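PDB 3LFJ: phosphotransferase system, mannose/fructose/N-acetylgalactosamine-specific component IIB from Thermoanaerobacter tengcongensis, which probably passes a phosphoryl group, received from a phosphohistidine, to a sugar during uptake by the sugar phosphotransferase system. Local coordinates for residues F26-D31 / Q37-W42; L102-I107 / K111-G116; L123-V128 / K149-L154; K135-S140 / V162-I167. All blocks are in the same frame, centred on the assembly; numbering follows the deposited sequence.

Interaction 1 (F26-D31 / Q37-W42); sequences FARIDD and QVMTRW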
loop_
_atom_site.group_PDB
_atom_site.type_symbol
_atom_site.label_atom_id
_atom_site.label_comp_id
_atom_site.label_asym_id
_atom_site.label_seq_id
_atom_site.Cartn_x
_atom_site.Cartn_y
_atom_site.Cartn_z
ATOM N N PHE A 26 0.009 -5.459 -7.042
ATOM C CA PHE A 26 0.950 -4.586 -6.354
ATOM C C PHE A 26 0.296 -4.134 -5.065
ATOM O O PHE A 26 -0.931 -4.200 -4.944
ATOM C CB PHE A 26 1.267 -3.356 -7.212
ATOM C CG PHE A 26 2.608 -2.740 -6.922
ATOM C CD1 PHE A 26 3.782 -3.394 -7.287
ATOM C CD2 PHE A 26 2.698 -1.504 -6.304
ATOM C CE1 PHE A 26 5.017 -2.828 -7.048
ATOM C CE2 PHE A 26 3.942 -0.928 -6.063
ATOM C CZ PHE A 26 5.096 -1.600 -6.430
ATOM N N ALA A 27 1.106 -3.688 -4.112
ATOM C CA ALA A 27 0.583 -3.072 -2.888
ATOM C C ALA A 27 1.500 -1.936 -2.496
ATOM O O ALA A 27 2.726 -2.059 -2.559
ATOM C CB ALA A 27 0.454 -4.088 -1.764
ATOM N N ARG A 28 0.904 -0.828 -2.083
ATOM C CA ARG A 28 1.662 0.382 -1.773
ATOM C C ARG A 28 1.080 1.045 -0.527
ATOM O O ARG A 28 -0.143 1.076 -0.335
ATOM C CB ARG A 28 1.605 1.342 -2.961
ATOM C CG ARG A 28 2.142 2.755 -2.691
ATOM C CD ARG A 28 2.130 3.544 -3.987
ATOM N NE ARG A 28 2.449 4.954 -3.790
ATOM C CZ ARG A 28 3.685 5.457 -3.830
ATOM N NH1 ARG A 28 3.857 6.749 -3.633
ATOM N NH2 ARG A 28 4.745 4.676 -4.044
ATOM N N ILE A 29 1.974 1.565 0.308
ATOM C CA ILE A 29 1.583 2.369 1.470
ATOM C C ILE A 29 1.934 3.823 1.189
ATOM O O ILE A 29 3.091 4.158 0.906
ATOM C CB ILE A 29 2.278 1.888 2.763
ATOM C CG1 ILE A 29 1.732 0.492 3.140
ATOM C CG2 ILE A 29 2.065 2.918 3.903
ATOM C CD1 ILE A 29 2.526 -0.249 4.210
ATOM N N ASP A 30 0.937 4.699 1.238
ATOM C CA ASP A 30 1.171 6.130 1.041
ATOM C C ASP A 30 0.121 6.865 1.832
ATOM O O ASP A 30 -1.080 6.727 1.556
ATOM C CB ASP A 30 1.089 6.498 -0.451
ATOM C CG ASP A 30 1.484 7.951 -0.736
ATOM O OD1 ASP A 30 1.336 8.830 0.139
ATOM O OD2 ASP A 30 1.927 8.216 -1.874
ATOM N N ASP A 31 0.548 7.592 2.869
ATOM C CA ASP A 31 -0.422 8.224 3.757
ATOM C C ASP A 31 -1.210 9.362 3.113
ATOM O O ASP A 31 -2.156 9.872 3.713
ATOM C CB ASP A 31 0.181 8.640 5.109
ATOM C CG ASP A 31 1.376 9.564 4.986
ATOM O OD1 ASP A 31 1.757 9.964 3.874
ATOM O OD2 ASP A 31 1.939 9.909 6.054
ATOM N N GLN A 37 0.295 13.420 -9.413
ATOM C CA GLN A 37 0.345 12.498 -10.544
ATOM C C GLN A 37 0.907 11.137 -10.148
ATOM O O GLN A 37 1.129 10.275 -10.994
ATOM C CB GLN A 37 1.215 13.084 -11.660
ATOM C CG GLN A 37 0.636 14.323 -12.303
ATOM C CD GLN A 37 -0.724 14.065 -12.905
ATOM O OE1 GLN A 37 -1.714 14.692 -12.523
ATOM N NE2 GLN A 37 -0.788 13.127 -13.842
ATOM N N VAL A 38 1.154 10.944 -8.859
ATOM C CA VAL A 38 1.867 9.760 -8.403
ATOM C C VAL A 38 1.213 8.451 -8.853
ATOM O O VAL A 38 1.876 7.565 -9.395
ATOM C CB VAL A 38 2.032 9.802 -6.868
ATOM C CG1 VAL A 38 2.555 8.488 -6.331
ATOM C CG2 VAL A 38 2.965 10.950 -6.487
ATOM N N MET A 39 -0.088 8.317 -8.632
ATOM C CA MET A 39 -0.743 7.070 -8.986
ATOM C C MET A 39 -0.929 6.927 -10.489
ATOM O O MET A 39 -1.056 5.820 -10.995
ATOM C CB MET A 39 -2.077 6.906 -8.249
ATOM C CG MET A 39 -1.900 6.480 -6.794
ATOM S SD MET A 39 -0.945 4.977 -6.575
ATOM C CE MET A 39 -2.028 3.814 -7.387
ATOM N N THR A 40 -0.962 8.047 -11.207
ATOM C CA THR A 40 -1.037 7.981 -12.657
ATOM C C THR A 40 0.241 7.327 -13.173
ATOM O O THR A 40 0.199 6.455 -14.047
ATOM C CB THR A 40 -1.254 9.377 -13.252
ATOM O OG1 THR A 40 -2.511 9.888 -12.786
ATOM C CG2 THR A 40 -1.265 9.321 -14.774
ATOM N N ARG A 41 1.375 7.705 -12.587
ATOM C CA ARG A 41 2.643 7.068 -12.916
ATOM C C ARG A 41 2.652 5.577 -12.570
ATOM O O ARG A 41 2.997 4.744 -13.398
ATOM C CB ARG A 41 3.815 7.785 -12.235
ATOM C CG ARG A 41 3.908 9.266 -12.568
ATOM C CD ARG A 41 5.222 9.843 -12.058
ATOM N NE ARG A 41 5.293 11.281 -12.284
ATOM C CZ ARG A 41 5.708 11.834 -13.418
ATOM N NH1 ARG A 41 6.096 11.065 -14.429
ATOM N NH2 ARG A 41 5.736 13.154 -13.539
ATOM N N TRP A 42 2.244 5.234 -11.349
ATOM C CA TRP A 42 2.244 3.838 -10.931
ATOM C C TRP A 42 1.343 2.954 -11.788
ATOM O O TRP A 42 1.724 1.837 -12.126
ATOM C CB TRP A 42 1.860 3.711 -9.446
ATOM C CG TRP A 42 3.019 4.028 -8.544
ATOM C CD1 TRP A 42 3.209 5.171 -7.813
ATOM C CD2 TRP A 42 4.162 3.197 -8.300
ATOM N NE1 TRP A 42 4.404 5.097 -7.132
ATOM C CE2 TRP A 42 5.010 3.901 -7.417
ATOM C CE3 TRP A 42 4.556 1.931 -8.754
ATOM C CZ2 TRP A 42 6.235 3.382 -6.980
ATOM C CZ3 TRP A 42 5.776 1.406 -8.307
ATOM C CH2 TRP A 42 6.596 2.138 -7.425
#
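Val38, Met39 and Trp42, on the short helix that follows the N-cap residue Gln37, close over the side chains of Arg28 and Phe26 on 22-30, the central strand of this sorbose-type IIB domain. Val38 comes first: its CG1 branch, anti to the backbone N (chi1 170°), lies 3.5 Å from Arg28 NH1 and crosses the arginine at about a right angle. Met39 folds its chain back so that SD sits 4.3 Å from Arg28 CD, lining the aliphatic part of the extended arginine. Trp42 meets both strand side chains. Its NE1 lies over one face of the Arg28 guanidinium, displaced toward the rim, with the two planes 38° apart. Although NE1 is 3.1 Å from Arg28 NH2, both are donors and no hydrogen bond joins them. They turn instead to backbone carbonyls, NE1 to Met166 O and NH2 to Gln165 O, with NH1 weakly bonded to Met166 O. At the far end of the indole, Trp42 CZ3 is 3.6 Å from Phe26 CZ; these rings are slid apart, with their centroids 5.2 Å from each other, and barely overlap. Arg28 NH1 also forms a salt bridge with Asp30 OD2 at 3.0 Å, and that carboxylate oxygen is shared with His35. A buried positive group is thus held between an indole, a carboxylate and peptide oxygens, which would spread its charge and fix its rotation.

Interaction 2 (L102-I107 / K111-G116); sequences LLFKNI and KRVMDG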
loop_
_atom_site.group_PDB
_atom_site.type_symbol
_atom_site.label_atom_id
_atom_site.label_comp_id
_atom_site.label_asym_id
_atom_site.label_seq_id
_atom_site.Cartn_x
_atom_site.Cartn_y
_atom_site.Cartn_z
ATOM N N LEU A 102 -3.344 -2.590 -4.625
ATOM C CA LEU A 102 -3.775 -2.212 -3.268
ATOM C C LEU A 102 -3.044 -0.967 -2.798
ATOM O O LEU A 102 -1.824 -0.861 -2.934
ATOM C CB LEU A 102 -3.504 -3.334 -2.282
ATOM C CG LEU A 102 -4.213 -4.664 -2.541
ATOM C CD1 LEU A 102 -3.856 -5.659 -1.462
ATOM C CD2 LEU A 102 -5.717 -4.445 -2.592
ATOM N N LEU A 103 -3.804 -0.035 -2.243
ATOM C CA LEU A 103 -3.245 1.185 -1.697
ATOM C C LEU A 103 -3.690 1.325 -0.240
ATOM O O LEU A 103 -4.886 1.314 0.051
ATOM C CB LEU A 103 -3.720 2.361 -2.553
ATOM C CG LEU A 103 -3.155 3.735 -2.226
ATOM C CD1 LEU A 103 -1.637 3.687 -2.244
ATOM C CD2 LEU A 103 -3.676 4.742 -3.255
ATOM N N PHE A 104 -2.723 1.421 0.666
ATOM C CA PHE A 104 -3.004 1.618 2.103
ATOM C C PHE A 104 -2.516 2.972 2.530
ATOM O O PHE A 104 -1.539 3.479 2.005
ATOM C CB PHE A 104 -2.252 0.572 2.962
ATOM C CG PHE A 104 -2.592 -0.828 2.636
ATOM C CD1 PHE A 104 -3.653 -1.450 3.270
ATOM C CD2 PHE A 104 -1.862 -1.543 1.677
ATOM C CE1 PHE A 104 -3.989 -2.778 2.971
ATOM C CE2 PHE A 104 -2.199 -2.870 1.373
ATOM C CZ PHE A 104 -3.256 -3.488 2.023
ATOM N N LYS A 105 -3.176 3.550 3.526
ATOM C CA LYS A 105 -2.698 4.782 4.117
ATOM C C LYS A 105 -1.525 4.553 5.087
ATOM O O LYS A 105 -0.679 5.428 5.265
ATOM C CB LYS A 105 -3.863 5.445 4.862
ATOM C CG LYS A 105 -3.647 6.886 5.256
ATOM C CD LYS A 105 -4.912 7.372 5.966
ATOM C CE LYS A 105 -4.799 8.837 6.343
ATOM N NZ LYS A 105 -6.064 9.252 7.062
ATOM N N ASN A 106 -1.480 3.386 5.724
ATOM C CA ASN A 106 -0.488 3.157 6.762
ATOM C C ASN A 106 -0.123 1.684 6.904
ATOM O O ASN A 106 -0.845 0.797 6.435
ATOM C CB ASN A 106 -1.006 3.732 8.104
ATOM C CG ASN A 106 -2.427 3.317 8.407
ATOM O OD1 ASN A 106 -2.736 2.132 8.468
ATOM N ND2 ASN A 106 -3.305 4.303 8.609
ATOM N N ILE A 107 1.009 1.451 7.573
ATOM C CA ILE A 107 1.517 0.109 7.802
ATOM C C ILE A 107 0.564 -0.753 8.617
ATOM O O ILE A 107 0.341 -1.921 8.287
ATOM C CB ILE A 107 2.924 0.154 8.459
ATOM C CG1 ILE A 107 3.937 0.715 7.467
ATOM C CG2 ILE A 107 3.334 -1.246 8.918
ATOM C CD1 ILE A 107 5.213 1.233 8.128
ATOM N N LYS A 111 -0.775 -4.479 7.811
ATOM C CA LYS A 111 -0.560 -5.602 8.732
ATOM C C LYS A 111 -1.871 -6.311 9.058
ATOM O O LYS A 111 -1.950 -7.536 9.033
ATOM C CB LYS A 111 0.143 -5.143 10.016
ATOM C CG LYS A 111 0.189 -6.214 11.124
ATOM C CD LYS A 111 0.809 -5.629 12.392
ATOM C CE LYS A 111 1.447 -6.692 13.275
ATOM N NZ LYS A 111 0.517 -7.771 13.673
ATOM N N ARG A 112 -2.919 -5.536 9.341
ATOM C CA ARG A 112 -4.206 -6.156 9.634
ATOM C C ARG A 112 -4.722 -7.038 8.494
ATOM O O ARG A 112 -5.241 -8.148 8.740
ATOM C CB ARG A 112 -5.247 -5.103 10.013
ATOM C CG ARG A 112 -4.989 -4.490 11.372
ATOM C CD ARG A 112 -5.821 -3.230 11.555
ATOM N NE ARG A 112 -7.245 -3.540 11.483
ATOM C CZ ARG A 112 -8.179 -2.645 11.168
ATOM N NH1 ARG A 112 -7.811 -1.403 10.880
ATOM N NH2 ARG A 112 -9.464 -3.001 11.134
ATOM N N VAL A 113 -4.605 -6.580 7.246
ATOM C CA VAL A 113 -5.090 -7.405 6.148
ATOM C C VAL A 113 -4.198 -8.609 5.893
ATOM O O VAL A 113 -4.694 -9.674 5.559
ATOM C CB VAL A 113 -5.344 -6.646 4.830
ATOM C CG1 VAL A 113 -6.466 -5.614 5.012
ATOM C CG2 VAL A 113 -4.095 -6.018 4.314
ATOM N N MET A 114 -2.892 -8.450 6.049
ATOM C CA MET A 114 -2.026 -9.611 5.887
ATOM C C MET A 114 -2.263 -10.616 7.014
ATOM O O MET A 114 -2.299 -11.822 6.772
ATOM C CB MET A 114 -0.566 -9.188 5.802
ATOM C CG MET A 114 -0.317 -8.325 4.585
ATOM S SD MET A 114 1.435 -8.123 4.229
ATOM C CE MET A 114 1.817 -9.764 3.634
ATOM N N ASP A 115 -2.443 -10.131 8.234
ATOM C CA ASP A 115 -2.790 -11.030 9.346
ATOM C C ASP A 115 -4.128 -11.735 9.128
ATOM O O ASP A 115 -4.357 -12.837 9.655
ATOM C CB ASP A 115 -2.786 -10.286 10.680
ATOM C CG ASP A 115 -1.385 -9.929 11.145
ATOM O OD1 ASP A 115 -0.391 -10.449 10.560
ATOM O OD2 ASP A 115 -1.271 -9.120 12.094
ATOM N N GLY A 116 -5.005 -11.114 8.346
ATOM C CA GLY A 116 -6.284 -11.701 8.003
ATOM C C GLY A 116 -6.242 -12.655 6.822
ATOM O O GLY A 116 -7.272 -13.182 6.417
#
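A beta-alpha unit of the mixed, mostly parallel sheet is closed here, where Phe104, at the end of strand 98-104, meets Val113 on helix 107-115, and Ile107 joins Lys111 within the first turn of that helix. With CG1 of Val113 anti to the carbonyl carbon (chi1 -64°), CG2 falls between the backbone N and the carbonyl carbon, and this is the methyl that meets Phe104. It rests 3.5 Å from Phe104 CE1 and equally near CZ, meeting the ring obliquely at its outer end. The phenyl group leaves the strand with CG anti to the carbonyl carbon (chi1 -59°), which carries the ring across to the helix. Asn106 occupies the N-cap position between strand and helix, its side chain capping a backbone N in the first turn and its OD1 also bonded to Thr109 OG1. One turn on, Lys111 N donates to Ile107 O at 2.8 Å, with a nearly straight N-H...O angle of 166°. Farther out, the lysine bends at its last torsion and NZ meets Asp115 OD2 at 2.7 Å, on the syn lone pair of that oxygen. This intrahelical salt bridge ties two successive turns together, while the other carboxylate oxygen, OD1, is bonded to Tyr158 OH. Under the helix, Phe104 also packs on Ile29 of strand 22-30 and Ile54 of strand 50-54, and Val113 shares Ile54. Along its flank, Ile107, Lys111 and Met114 touch the neighbouring helix 145-158.

Interaction 3 (L123-V128 / K149-L154); sequences LNIGGV and KTLLEL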
loop_
_atom_site.group_PDB
_atom_site.type_symbol
_atom_site.label_atom_id
_atom_site.label_comp_id
_atom_site.label_asym_id
_atom_site.label_seq_id
_atom_site.Cartn_x
_atom_site.Cartn_y
_atom_site.Cartn_z
ATOM N N LEU A 123 5.503 -5.141 -1.274
ATOM C CA LEU A 123 4.959 -4.008 -0.547
ATOM C C LEU A 123 5.881 -2.820 -0.731
ATOM O O LEU A 123 7.016 -2.817 -0.234
ATOM C CB LEU A 123 4.810 -4.354 0.925
ATOM C CG LEU A 123 4.218 -3.234 1.795
ATOM C CD1 LEU A 123 2.817 -2.851 1.331
ATOM C CD2 LEU A 123 4.190 -3.665 3.236
ATOM N N ASN A 124 5.373 -1.813 -1.429
ATOM C CA ASN A 124 6.093 -0.592 -1.740
ATOM C C ASN A 124 5.746 0.493 -0.713
ATOM O O ASN A 124 4.586 0.881 -0.580
ATOM C CB ASN A 124 5.698 -0.173 -3.154
ATOM C CG ASN A 124 6.014 1.261 -3.455
ATOM O OD1 ASN A 124 7.133 1.748 -3.201
ATOM N ND2 ASN A 124 5.049 1.951 -4.018
ATOM N N ILE A 125 6.744 0.951 0.040
ATOM C CA ILE A 125 6.528 2.056 0.982
ATOM C C ILE A 125 6.723 3.374 0.222
ATOM O O ILE A 125 7.850 3.750 -0.132
ATOM C CB ILE A 125 7.506 1.978 2.187
ATOM C CG1 ILE A 125 7.569 0.558 2.779
ATOM C CG2 ILE A 125 7.122 3.018 3.229
ATOM C CD1 ILE A 125 6.198 -0.038 3.193
ATOM N N GLY A 126 5.622 4.057 -0.069
ATOM C CA GLY A 126 5.628 5.233 -0.917
ATOM C C GLY A 126 5.607 6.580 -0.216
ATOM O O GLY A 126 6.197 7.548 -0.706
ATOM N N GLY A 127 4.912 6.650 0.915
ATOM C CA GLY A 127 4.763 7.917 1.619
ATOM C C GLY A 127 4.424 7.703 3.075
ATOM O O GLY A 127 3.429 7.060 3.402
ATOM N N VAL A 128 5.299 8.189 3.955
ATOM C CA VAL A 128 5.050 8.141 5.386
ATOM C C VAL A 128 5.616 9.445 5.945
ATOM O O VAL A 128 6.822 9.676 5.873
ATOM C CB VAL A 128 5.721 6.937 6.079
ATOM C CG1 VAL A 128 5.292 6.911 7.548
ATOM C CG2 VAL A 128 5.353 5.595 5.418
ATOM N N LYS A 149 10.337 -2.534 12.688
ATOM C CA LYS A 149 10.145 -3.855 13.293
ATOM C C LYS A 149 8.911 -4.545 12.706
ATOM O O LYS A 149 8.929 -5.741 12.396
ATOM C CB LYS A 149 10.032 -3.747 14.820
ATOM C CG LYS A 149 11.357 -3.447 15.519
ATOM N N THR A 150 7.847 -3.816 12.492
ATOM C CA THR A 150 6.637 -4.354 11.886
ATOM C C THR A 150 6.886 -4.781 10.442
ATOM O O THR A 150 6.363 -5.828 10.000
ATOM C CB THR A 150 5.497 -3.320 11.942
ATOM O OG1 THR A 150 5.214 -2.990 13.306
ATOM C CG2 THR A 150 4.195 -3.933 11.452
ATOM N N LEU A 151 7.601 -4.003 9.700
ATOM C CA LEU A 151 7.874 -4.368 8.319
ATOM C C LEU A 151 8.713 -5.645 8.249
ATOM O O LEU A 151 8.445 -6.527 7.435
ATOM C CB LEU A 151 8.545 -3.220 7.565
ATOM C CG LEU A 151 7.628 -2.013 7.310
ATOM C CD1 LEU A 151 8.412 -0.888 6.660
ATOM C CD2 LEU A 151 6.451 -2.411 6.445
ATOM N N LEU A 152 9.691 -5.741 9.143
ATOM C CA LEU A 152 10.524 -6.938 9.234
ATOM C C LEU A 152 9.692 -8.166 9.577
ATOM O O LEU A 152 9.924 -9.254 9.042
ATOM C CB LEU A 152 11.624 -6.733 10.270
ATOM C CG LEU A 152 12.741 -5.804 9.790
ATOM C CD1 LEU A 152 13.715 -5.473 10.904
ATOM C CD2 LEU A 152 13.468 -6.426 8.605
ATOM N N GLU A 153 8.722 -7.989 10.467
ATOM C CA GLU A 153 7.842 -9.081 10.854
ATOM C C GLU A 153 6.969 -9.542 9.683
ATOM O O GLU A 153 6.740 -10.742 9.504
ATOM C CB GLU A 153 7.000 -8.675 12.066
ATOM C CG GLU A 153 5.961 -9.683 12.484
ATOM C CD GLU A 153 5.159 -9.214 13.686
ATOM O OE1 GLU A 153 4.798 -8.016 13.739
ATOM O OE2 GLU A 153 4.885 -10.048 14.574
ATOM N N LEU A 154 6.485 -8.605 8.872
ATOM C CA LEU A 154 5.735 -8.989 7.683
ATOM C C LEU A 154 6.609 -9.787 6.706
ATOM O O LEU A 154 6.160 -10.781 6.133
ATOM C CB LEU A 154 5.148 -7.761 6.988
ATOM C CG LEU A 154 4.072 -6.977 7.736
ATOM C CD1 LEU A 154 3.590 -5.869 6.819
ATOM C CD2 LEU A 154 2.912 -7.852 8.157
#
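No flat group takes part where Leu123 and Ile125 meet Leu151 and Leu154; there are neither ring faces nor edges to cover, and the contact is made by methyl groups alone. Leu151 CD2 is shared by both strand residues, lying 4.0 Å from Ile125 CD1 and 4.1 Å from Leu123 CD2. Ile125 and Leu151 reach for each other tip to tip, the isoleucine sending CG1 anti to its carbonyl carbon (chi1 -47°), whereas Leu123 crosses Leu151 at about a right angle. Leu123 CD2 has a second neighbour in Leu154 CD1, 4.2 Å away and one turn farther along the helix. Alternate strand residues thus face helix positions three apart, at ordinary van der Waals spacing with no polar bond between the segments. The axes of segments 123-127 and 149-154 run nearly antiparallel (163°) and come within 11.8 Å of each other. Helix 145-158 lies in the beta-alpha-beta crossover from strand 122-127 to its parallel neighbour 161-164, into which the hairpin 135-136/142-143 is inserted. It covers the same sheet face as helix 107-115, whose Cys110 also touches Leu123. Ile29 of strand 22-30 packs against Leu123 and Ile125, and Leu175 of helix 175-182 also touches Leu151.

Interaction 4 (K135-S140 / V162-I167); sequences KGISQS and VYLQMI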
loop_
_atom_site.group_PDB
_atom_site.type_symbol
_atom_site.label_atom_id
_atom_site.label_comp_id
_atom_site.label_asym_id
_atom_site.label_seq_id
_atom_site.Cartn_x
_atom_site.Cartn_y
_atom_site.Cartn_z
ATOM N N LYS A 135 12.202 8.452 12.158
ATOM C CA LYS A 135 13.495 8.854 11.624
ATOM C C LYS A 135 13.326 9.143 10.143
ATOM O O LYS A 135 12.714 8.353 9.426
ATOM C CB LYS A 135 14.516 7.735 11.825
ATOM C CG LYS A 135 15.851 7.988 11.150
ATOM C CD LYS A 135 16.842 6.874 11.439
ATOM C CE LYS A 135 17.366 6.949 12.866
ATOM N NZ LYS A 135 16.356 6.521 13.873
ATOM N N GLY A 136 13.876 10.263 9.686
ATOM C CA GLY A 136 13.843 10.624 8.279
ATOM C C GLY A 136 14.685 9.678 7.445
ATOM O O GLY A 136 15.813 9.357 7.817
ATOM N N ILE A 137 14.138 9.210 6.322
ATOM C CA ILE A 137 14.885 8.331 5.437
ATOM C C ILE A 137 15.008 8.978 4.066
ATOM O O ILE A 137 16.109 9.107 3.522
ATOM C CB ILE A 137 14.224 6.932 5.345
ATOM C CG1 ILE A 137 14.180 6.277 6.731
ATOM C CG2 ILE A 137 14.992 6.048 4.382
ATOM C CD1 ILE A 137 13.266 5.073 6.800
ATOM N N SER A 138 13.875 9.417 3.528
ATOM C CA SER A 138 13.835 10.110 2.251
ATOM C C SER A 138 12.848 11.264 2.323
ATOM O O SER A 138 12.147 11.427 3.325
ATOM C CB SER A 138 13.432 9.122 1.151
ATOM O OG SER A 138 12.078 8.736 1.334
ATOM N N GLN A 139 12.779 12.064 1.262
ATOM C CA GLN A 139 11.818 13.153 1.188
ATOM C C GLN A 139 10.391 12.632 1.373
ATOM O O GLN A 139 9.540 13.334 1.920
ATOM C CB GLN A 139 11.940 13.889 -0.150
ATOM C CG GLN A 139 11.344 15.290 -0.176
ATOM C CD GLN A 139 9.827 15.293 -0.168
ATOM N N SER A 140 10.135 11.394 0.943
ATOM C CA SER A 140 8.772 10.882 1.034
ATOM C C SER A 140 8.531 9.959 2.217
ATOM O O SER A 140 7.388 9.757 2.603
ATOM C CB SER A 140 8.332 10.185 -0.266
ATOM O OG SER A 140 9.132 9.063 -0.549
ATOM N N VAL A 162 9.738 -6.015 0.643
ATOM C CA VAL A 162 9.438 -4.648 1.069
ATOM C C VAL A 162 10.521 -3.692 0.617
ATOM O O VAL A 162 11.714 -3.927 0.877
ATOM C CB VAL A 162 9.371 -4.543 2.584
ATOM C CG1 VAL A 162 9.000 -3.118 2.996
ATOM C CG2 VAL A 162 8.355 -5.545 3.135
ATOM N N TYR A 163 10.109 -2.615 -0.047
ATOM C CA TYR A 163 11.027 -1.553 -0.422
ATOM C C TYR A 163 10.382 -0.177 -0.447
ATOM O O TYR A 163 9.166 -0.055 -0.612
ATOM C CB TYR A 163 11.710 -1.866 -1.756
ATOM C CG TYR A 163 10.801 -2.033 -2.959
ATOM C CD1 TYR A 163 10.515 -3.299 -3.451
ATOM C CD2 TYR A 163 10.267 -0.931 -3.626
ATOM C CE1 TYR A 163 9.731 -3.467 -4.565
ATOM C CE2 TYR A 163 9.448 -1.093 -4.732
ATOM C CZ TYR A 163 9.199 -2.368 -5.200
ATOM O OH TYR A 163 8.413 -2.553 -6.307
ATOM N N LEU A 164 11.209 0.846 -0.249
ATOM C CA LEU A 164 10.798 2.235 -0.329
ATOM C C LEU A 164 11.020 2.724 -1.738
ATOM O O LEU A 164 12.097 2.529 -2.303
ATOM C CB LEU A 164 11.657 3.087 0.602
ATOM C CG LEU A 164 11.293 3.099 2.086
ATOM C CD1 LEU A 164 11.364 1.721 2.710
ATOM C CD2 LEU A 164 12.220 4.074 2.805
ATOM N N GLN A 165 10.016 3.367 -2.309
ATOM C CA GLN A 165 10.141 3.967 -3.631
ATOM C C GLN A 165 8.976 4.906 -3.888
ATOM O O GLN A 165 7.806 4.512 -3.787
ATOM C CB GLN A 165 10.198 2.905 -4.730
ATOM C CG GLN A 165 10.664 3.467 -6.072
ATOM C CD GLN A 165 10.703 2.413 -7.161
ATOM O OE1 GLN A 165 10.019 1.393 -7.086
ATOM N NE2 GLN A 165 11.519 2.654 -8.186
ATOM N N MET A 166 9.274 6.151 -4.226
ATOM C CA MET A 166 8.231 7.154 -4.341
ATOM C C MET A 166 7.407 6.971 -5.619
ATOM O O MET A 166 6.175 6.895 -5.574
ATOM C CB MET A 166 8.853 8.549 -4.280
ATOM C CG MET A 166 7.853 9.644 -4.046
ATOM S SD MET A 166 8.622 11.265 -3.953
ATOM C CE MET A 166 9.346 11.398 -5.593
ATOM N N ILE A 167 8.100 6.924 -6.759
ATOM C CA ILE A 167 7.482 6.699 -8.057
ATOM C C ILE A 167 8.314 5.675 -8.826
ATOM O O ILE A 167 9.418 5.326 -8.416
ATOM C CB ILE A 167 7.312 8.001 -8.864
ATOM C CG1 ILE A 167 8.638 8.770 -8.919
ATOM C CG2 ILE A 167 6.192 8.856 -8.260
ATOM C CD1 ILE A 167 8.557 10.104 -9.659
#
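A serine hydroxyl laid against a thioether chain is the unusual feature of this contact: Ser140 OG lies 3.8 Å from Met166 CG, and Ser140 CB is 3.9 Å from Met166 SD. No hydrogen bond links the two segments. The hydroxyl sits between the backbone N and the carbonyl carbon (chi1 62°), a setting that brings it up against the first carbons of the methionine and lets it make a weak hydrogen bond to Gly126 O. Met166 itself runs extended as far as SD and bends only at its last torsion, so CB and CG both pass beside the serine. The second meeting point is apolar. Ile137 CG2 packs on Leu164 CD2 at 3.8 Å, the two side chains crossing at about a right angle, and both also touch Val178 of helix 175-182. Between these two points the chain turns through Ser138, whose OG receives a weak bond from Ser140 N at 3.3 Å and a hydrogen bond from Val141 N. On the other segment, Ile167 N is hydrogen-bonded to Ser170 OG. The segment 162-167 packs against an arm that is a small antiparallel hairpin, 135-136 with 142-143. Ile137 and Ser138 both lie opposite Val141, an arrangement that fits a classic beta bulge.

In the fold
All four contacts draw on one sheet, in which strand 22-30 of interaction 1 lies between strand 98-104 of interaction 2 and strand 122-127 of interaction 3. Backbone bonds stitch them together: Arg28 O to Phe104 N at 2.8 Å on one flank, Ile29 O to Gly126 N at 2.7 Å on the other. Interaction 4 adds strand 161-164 through Ile125 N and Tyr163 O, 2.7 Å apart, and reaches interaction 1 where Phe26 CZ lies 3.5 Å from Tyr163 OH. Interactions 2 and 3 share a helix layer, Ile107 CG2 lying 3.8 Å from Thr150 CG2. Interactions 2 and 4 do not touch; their centres are about 18 Å apart.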